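Local coordinates for protein nodulation fucosyltransferase NodZ (PDB 2HLH) that belongs to the bacterial NodZ family of nodulation fucosyltransferases, glycosyltransferases of the GT-B structural clan, at residues 209-214 with 299-304; 172-177 with 219-224. All coordinates share one frame; numbering follows the deposited sequence.

Interaction 1: 209-214 with 299-304; sequences KALSYP and RIIEFD
Arg299 reaches from its strand to the turn that follows helix 194-210, and its guanidinium meets Leu211, Ser212 and Tyr213 there. The tight part is at NH2, which donates a hydrogen bond to the backbone carbonyl Ser212 O at 2.7 Å. The N-H points almost straight at the oxygen (162°), and Ser212 O lies close to the guanidinium plane, although the donor sits somewhat tilted from the plane of the carbonyl. The same nitrogen rests over one face of the Tyr213 ring toward its rim, with Arg299 NH2 3.4 Å from Tyr213 CE1. This is an off-centre cation-pi contact, Arg299 CZ lying 4.9 Å from the ring centroid, and the two planes are steeply inclined at 65°. Leu211 covers one face of the guanidinium with CD1, 4.0 Å from Arg299 CZ. A bend in the arginine chain at chi3 (-71°) swings the flat group into this niche, where a bond at the edge and a methyl over one face should limit its rotation. The apolar edge of the contact is looser, Leu211 CD1 meeting Ile301 CD1 at 4.3 Å. On the solvent side, exposed Ser212 turns its side chain away and contributes its carbonyl instead. The whole interface is small and lies at the surface. Tyr213 OH is held by Ala208 O and Thr279 OG1, and its ring packs on Ile172 of strand 170-176. The arginine thus ties the turn after helix 194-210 to strand 299-303, which is flanked by parallel strand 279-283 and antiparallel strand 311-315.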
loop_
_atom_site.group_PDB
_atom_site.type_symbol
_atom_site.label_atom_id
_atom_site.label_comp_id
_atom_site.label_asym_id
_atom_site.label_seq_id
_atom_site.Cartn_x
_atom_site.Cartn_y
_atom_site.Cartn_z
ATOM N N LYS A 209 -22.268 7.915 -10.688
ATOM C CA LYS A 209 -23.014 7.383 -11.841
ATOM C C LYS A 209 -23.607 8.461 -12.729
ATOM O O LYS A 209 -23.831 8.221 -13.917
ATOM C CB LYS A 209 -24.140 6.424 -11.395
ATOM C CG LYS A 209 -23.629 5.037 -10.939
ATOM C CD LYS A 209 -24.794 4.067 -10.701
ATOM C CE LYS A 209 -25.405 3.592 -12.061
ATOM N NZ LYS A 209 -26.454 2.645 -11.757
ATOM N N ALA A 210 -23.859 9.648 -12.180
ATOM C CA ALA A 210 -24.378 10.785 -12.972
ATOM C C ALA A 210 -23.328 11.451 -13.855
ATOM O O ALA A 210 -23.664 12.231 -14.722
ATOM C CB ALA A 210 -25.016 11.818 -12.056
ATOM N N LEU A 211 -22.054 11.151 -13.630
ATOM C CA LEU A 211 -20.991 11.642 -14.505
ATOM C C LEU A 211 -21.026 10.910 -15.845
ATOM O O LEU A 211 -21.641 9.859 -15.963
ATOM C CB LEU A 211 -19.630 11.397 -13.862
ATOM C CG LEU A 211 -19.429 12.073 -12.508
ATOM C CD1 LEU A 211 -18.127 11.653 -11.902
ATOM C CD2 LEU A 211 -19.458 13.573 -12.679
ATOM N N SER A 212 -20.330 11.437 -16.847
ATOM C CA SER A 212 -20.376 10.812 -18.148
ATOM C C SER A 212 -19.134 9.903 -18.328
ATOM O O SER A 212 -18.038 10.195 -17.830
ATOM C CB SER A 212 -20.584 11.863 -19.253
ATOM O OG SER A 212 -19.498 11.876 -20.147
ATOM N N TYR A 213 -19.363 8.757 -18.966
ATOM C CA TYR A 213 -18.340 7.747 -19.201
ATOM C C TYR A 213 -18.385 7.306 -20.647
ATOM O O TYR A 213 -19.438 7.387 -21.266
ATOM C CB TYR A 213 -18.558 6.540 -18.300
ATOM C CG TYR A 213 -18.434 6.878 -16.833
ATOM C CD1 TYR A 213 -17.203 6.847 -16.185
ATOM C CD2 TYR A 213 -19.552 7.287 -16.108
ATOM C CE1 TYR A 213 -17.094 7.185 -14.839
ATOM C CE2 TYR A 213 -19.455 7.631 -14.755
ATOM C CZ TYR A 213 -18.230 7.578 -14.118
ATOM O OH TYR A 213 -18.108 7.971 -12.766
ATOM N N PRO A 214 -17.255 6.864 -21.196
ATOM C CA PRO A 214 -17.217 6.452 -22.601
ATOM C C PRO A 214 -17.795 5.068 -22.866
ATOM O O PRO A 214 -18.171 4.776 -23.992
ATOM C CB PRO A 214 -15.732 6.493 -22.928
ATOM C CG PRO A 214 -15.077 6.237 -21.651
ATOM C CD PRO A 214 -15.916 6.865 -20.606
ATOM N N ARG A 299 -10.639 10.176 -11.988
ATOM C CA ARG A 299 -11.551 10.899 -11.127
ATOM C C ARG A 299 -11.659 10.216 -9.766
ATOM O O ARG A 299 -11.858 9.024 -9.680
ATOM C CB ARG A 299 -12.924 11.018 -11.796
ATOM C CG ARG A 299 -12.865 12.012 -12.978
ATOM C CD ARG A 299 -14.245 12.444 -13.545
ATOM N NE ARG A 299 -14.872 11.357 -14.249
ATOM C CZ ARG A 299 -15.851 11.476 -15.140
ATOM N NH1 ARG A 299 -16.413 12.635 -15.402
ATOM N NH2 ARG A 299 -16.323 10.379 -15.701
ATOM N N ILE A 300 -11.475 11.003 -8.704
ATOM C CA ILE A 300 -11.604 10.529 -7.347
ATOM C C ILE A 300 -12.720 11.287 -6.667
ATOM O O ILE A 300 -12.765 12.493 -6.756
ATOM C CB ILE A 300 -10.259 10.703 -6.584
ATOM C CG1 ILE A 300 -9.161 9.850 -7.238
ATOM C CG2 ILE A 300 -10.398 10.287 -5.165
ATOM C CD1 ILE A 300 -8.245 10.603 -8.226
ATOM N N ILE A 301 -13.626 10.567 -6.016
ATOM C CA ILE A 301 -14.675 11.169 -5.190
ATOM C C ILE A 301 -14.387 10.776 -3.725
ATOM O O ILE A 301 -14.230 9.575 -3.405
ATOM C CB ILE A 301 -16.074 10.690 -5.644
ATOM C CG1 ILE A 301 -16.401 11.327 -7.004
ATOM C CG2 ILE A 301 -17.186 11.041 -4.604
ATOM C CD1 ILE A 301 -17.664 10.826 -7.673
ATOM N N GLU A 302 -14.320 11.803 -2.871
ATOM C CA GLU A 302 -13.935 11.735 -1.431
ATOM C C GLU A 302 -15.077 12.437 -0.655
ATOM O O GLU A 302 -15.658 13.423 -1.150
ATOM C CB GLU A 302 -12.556 12.374 -1.254
ATOM C CG GLU A 302 -11.316 11.682 -1.842
ATOM C CD GLU A 302 -9.950 12.330 -1.590
ATOM O OE1 GLU A 302 -9.796 13.399 -0.930
ATOM O OE2 GLU A 302 -8.919 11.791 -2.098
ATOM N N PHE A 303 -15.457 11.908 0.520
ATOM C CA PHE A 303 -16.195 12.710 1.490
ATOM C C PHE A 303 -15.156 13.573 2.189
ATOM O O PHE A 303 -14.025 13.124 2.393
ATOM N N ASP A 304 -15.504 14.820 2.485
ATOM C CA ASP A 304 -14.720 15.627 3.444
ATOM C C ASP A 304 -15.535 16.754 4.021
ATOM O O ASP A 304 -15.034 17.518 4.840
ATOM C CB ASP A 304 -13.435 16.175 2.802
#

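Interaction 2: 172-177 with 219-224; sequences IGVHVR and VFLCTD. With PO4 (phosphate ion), chain E; PO4 (phosphate ion), chain D.
Strands 172-176 and 219-223 run parallel, 4.7 Å apart at their closest with axes 18° off alignment, and are joined by alternating backbone bonds: Phe220 N to Ile172 O, Val174 N to Phe220 O, Cys222 N to Val174 O, and Val176 N to Cys222 O. On one face of the sheet, aliphatic branches pack together. Val174 straddles two neighbours, CG2 touching Val219 CG1 at 3.8 Å and CG1 touching Leu221 CD1 at the same distance; Val176 CG2 continues the row at Leu221 CD1. Helices 194-210 and 226-235 cover this face, whereas Phe220 and Cys222 on the other pack against helix 258-274. At the C-terminal ends the contact turns polar. Thr223 OG1, placed opposite its own N (chi1 -177°), donates to Val176 O at 2.8 Å and accepts from Ser225 N. His175 lies edge-on to Cys222 O, its CD2 3.4 Å away, and directs NE2 to phosphate E O3 at 2.6 Å in a nearly straight bond (167°). The Arg177 guanidinium spans both phosphates in its own plane: NH1 bonds phosphate D O1 and O3, each at 3.1 Å, while NH2 approaches phosphate E O3 at a doubtfully short distance. Asp224 carries its backbone N to within 3.0 Å of phosphate E O4; its carboxylate does not pair with Arg177, and OD1 accepts from His178 N instead. Backbone nitrogens of Gly16 and Asp17 also bind phosphate. Although the ions probably come from the crystallisation liquor, this gathering of donors at the strand ends suggests a site suited to anions, consistent with the cleft between the two GT-B domains.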
loop_
_atom_site.group_PDB
_atom_site.type_symbol
_atom_site.label_atom_id
_atom_site.label_comp_id
_atom_site.label_asym_id
_atom_site.label_seq_id
_atom_site.Cartn_x
_atom_site.Cartn_y
_atom_site.Cartn_z
ATOM N N ILE A 172 -16.754 2.131 -11.951
ATOM C CA ILE A 172 -16.706 2.963 -10.749
ATOM C C ILE A 172 -16.343 2.038 -9.606
ATOM O O ILE A 172 -17.093 1.116 -9.258
ATOM C CB ILE A 172 -18.079 3.630 -10.479
ATOM C CG1 ILE A 172 -18.462 4.515 -11.660
ATOM C CG2 ILE A 172 -18.082 4.352 -9.138
ATOM C CD1 ILE A 172 -19.912 4.903 -11.708
ATOM N N GLY A 173 -15.145 2.272 -9.060
ATOM C CA GLY A 173 -14.630 1.575 -7.905
ATOM C C GLY A 173 -15.072 2.252 -6.631
ATOM O O GLY A 173 -15.126 3.456 -6.550
ATOM N N VAL A 174 -15.414 1.465 -5.632
ATOM C CA VAL A 174 -15.921 1.994 -4.389
ATOM C C VAL A 174 -15.188 1.209 -3.299
ATOM O O VAL A 174 -15.320 -0.018 -3.221
ATOM C CB VAL A 174 -17.438 1.725 -4.258
ATOM C CG1 VAL A 174 -17.977 2.378 -2.984
ATOM C CG2 VAL A 174 -18.142 2.188 -5.496
ATOM N N HIS A 175 -14.437 1.907 -2.459
ATOM C CA HIS A 175 -13.844 1.277 -1.303
ATOM C C HIS A 175 -14.561 1.744 -0.056
ATOM O O HIS A 175 -14.594 2.934 0.247
ATOM C CB HIS A 175 -12.359 1.642 -1.194
ATOM C CG HIS A 175 -11.672 1.044 -0.001
ATOM N ND1 HIS A 175 -10.879 1.783 0.857
ATOM C CD2 HIS A 175 -11.683 -0.213 0.491
ATOM C CE1 HIS A 175 -10.417 0.999 1.817
ATOM N NE2 HIS A 175 -10.891 -0.221 1.618
ATOM N N VAL A 176 -15.099 0.787 0.697
ATOM C CA VAL A 176 -15.769 1.099 1.940
ATOM C C VAL A 176 -15.127 0.259 3.018
ATOM O O VAL A 176 -15.351 -0.948 3.065
ATOM C CB VAL A 176 -17.271 0.778 1.897
ATOM C CG1 VAL A 176 -17.917 1.118 3.276
ATOM C CG2 VAL A 176 -17.945 1.493 0.756
ATOM N N ARG A 177 -14.317 0.895 3.856
ATOM C CA ARG A 177 -13.720 0.243 5.001
ATOM C C ARG A 177 -14.511 0.621 6.243
ATOM O O ARG A 177 -14.560 1.792 6.599
ATOM C CB ARG A 177 -12.279 0.676 5.140
ATOM C CG ARG A 177 -11.596 0.177 6.370
ATOM C CD ARG A 177 -10.104 0.191 6.186
ATOM N NE ARG A 177 -9.697 -0.883 5.292
ATOM C CZ ARG A 177 -8.446 -1.095 4.890
ATOM N NH1 ARG A 177 -7.465 -0.313 5.306
ATOM N NH2 ARG A 177 -8.183 -2.108 4.075
ATOM N N VAL A 219 -20.168 -1.186 -11.305
ATOM C CA VAL A 219 -19.690 -0.730 -10.014
ATOM C C VAL A 219 -18.914 -1.880 -9.356
ATOM O O VAL A 219 -19.450 -3.001 -9.177
ATOM C CB VAL A 219 -20.858 -0.267 -9.121
ATOM C CG1 VAL A 219 -20.329 0.047 -7.707
ATOM C CG2 VAL A 219 -21.568 0.962 -9.758
ATOM N N PHE A 220 -17.656 -1.598 -9.028
ATOM C CA PHE A 220 -16.758 -2.571 -8.383
ATOM C C PHE A 220 -16.649 -2.211 -6.937
ATOM O O PHE A 220 -16.122 -1.159 -6.617
ATOM C CB PHE A 220 -15.388 -2.474 -9.048
ATOM C CG PHE A 220 -14.300 -3.319 -8.398
ATOM C CD1 PHE A 220 -14.492 -4.663 -8.141
ATOM C CD2 PHE A 220 -13.058 -2.772 -8.121
ATOM C CE1 PHE A 220 -13.482 -5.416 -7.570
ATOM C CE2 PHE A 220 -12.038 -3.554 -7.563
ATOM C CZ PHE A 220 -12.266 -4.873 -7.289
ATOM N N LEU A 221 -17.144 -3.074 -6.040
ATOM C CA LEU A 221 -17.153 -2.732 -4.636
ATOM C C LEU A 221 -16.098 -3.522 -3.890
ATOM O O LEU A 221 -16.022 -4.754 -4.012
ATOM C CB LEU A 221 -18.554 -3.039 -4.043
ATOM C CG LEU A 221 -18.821 -2.748 -2.570
ATOM C CD1 LEU A 221 -18.448 -1.293 -2.181
ATOM C CD2 LEU A 221 -20.244 -3.061 -2.239
ATOM N N CYS A 222 -15.261 -2.805 -3.132
ATOM C CA CYS A 222 -14.304 -3.414 -2.231
ATOM C C CYS A 222 -14.643 -3.035 -0.788
ATOM O O CYS A 222 -14.498 -1.906 -0.382
ATOM C CB CYS A 222 -12.906 -2.898 -2.592
ATOM S SG CYS A 222 -12.440 -3.294 -4.250
ATOM N N THR A 223 -15.092 -3.982 -0.010
ATOM C CA THR A 223 -15.487 -3.692 1.343
ATOM C C THR A 223 -15.188 -4.892 2.182
ATOM O O THR A 223 -15.207 -6.038 1.709
ATOM C CB THR A 223 -17.000 -3.319 1.453
ATOM O OG1 THR A 223 -17.308 -2.977 2.814
ATOM C CG2 THR A 223 -17.858 -4.503 0.988
ATOM N N ASP A 224 -14.945 -4.619 3.450
ATOM C CA ASP A 224 -14.734 -5.658 4.447
ATOM C C ASP A 224 -16.038 -6.155 5.081
ATOM O O ASP A 224 -16.043 -7.114 5.876
ATOM C CB ASP A 224 -13.745 -5.173 5.537
ATOM C CG ASP A 224 -14.161 -3.817 6.202
ATOM O OD1 ASP A 224 -15.122 -3.157 5.754
ATOM O OD2 ASP A 224 -13.515 -3.407 7.206
HETATM P P PO4 E . -10.968 -3.726 2.786
HETATM O O1 PO4 E . -11.371 -4.205 1.387
HETATM O O2 PO4 E . -10.182 -4.825 3.468
HETATM O O3 PO4 E . -10.199 -2.441 2.858
HETATM O O4 PO4 E . -12.228 -3.399 3.554
HETATM P P PO4 D . -3.960 -0.487 3.959
HETATM O O1 PO4 D . -4.562 -1.396 5.026
HETATM O O2 PO4 D . -3.771 -1.197 2.600
HETATM O O3 PO4 D . -4.942 0.661 3.878
HETATM O O4 PO4 D . -2.584 0.024 4.409
#

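How the interactions relate
Interactions 1 and 2 have centres 13 Å apart and both reach the same mixed sheet, in which strand 217-223 neighbours 170-176, followed by 279-283 and 299-303. Their segments alternate along the chain: 172-177, 209-214, 219-224, then 299-304. Helix 194-210 and the turn after it make the connection of a beta-alpha-beta unit whose two strands meet in interaction 2, and interaction 1 fastens that turn to a later strand. The contacts touch where Tyr213 OH and Lys209 CG pack on Ile172. Interaction 1 lies near the N-terminal ends of the parallel strands, with the phosphates at their C-terminal ends, as expected for a Rossmann-like GT-B domain.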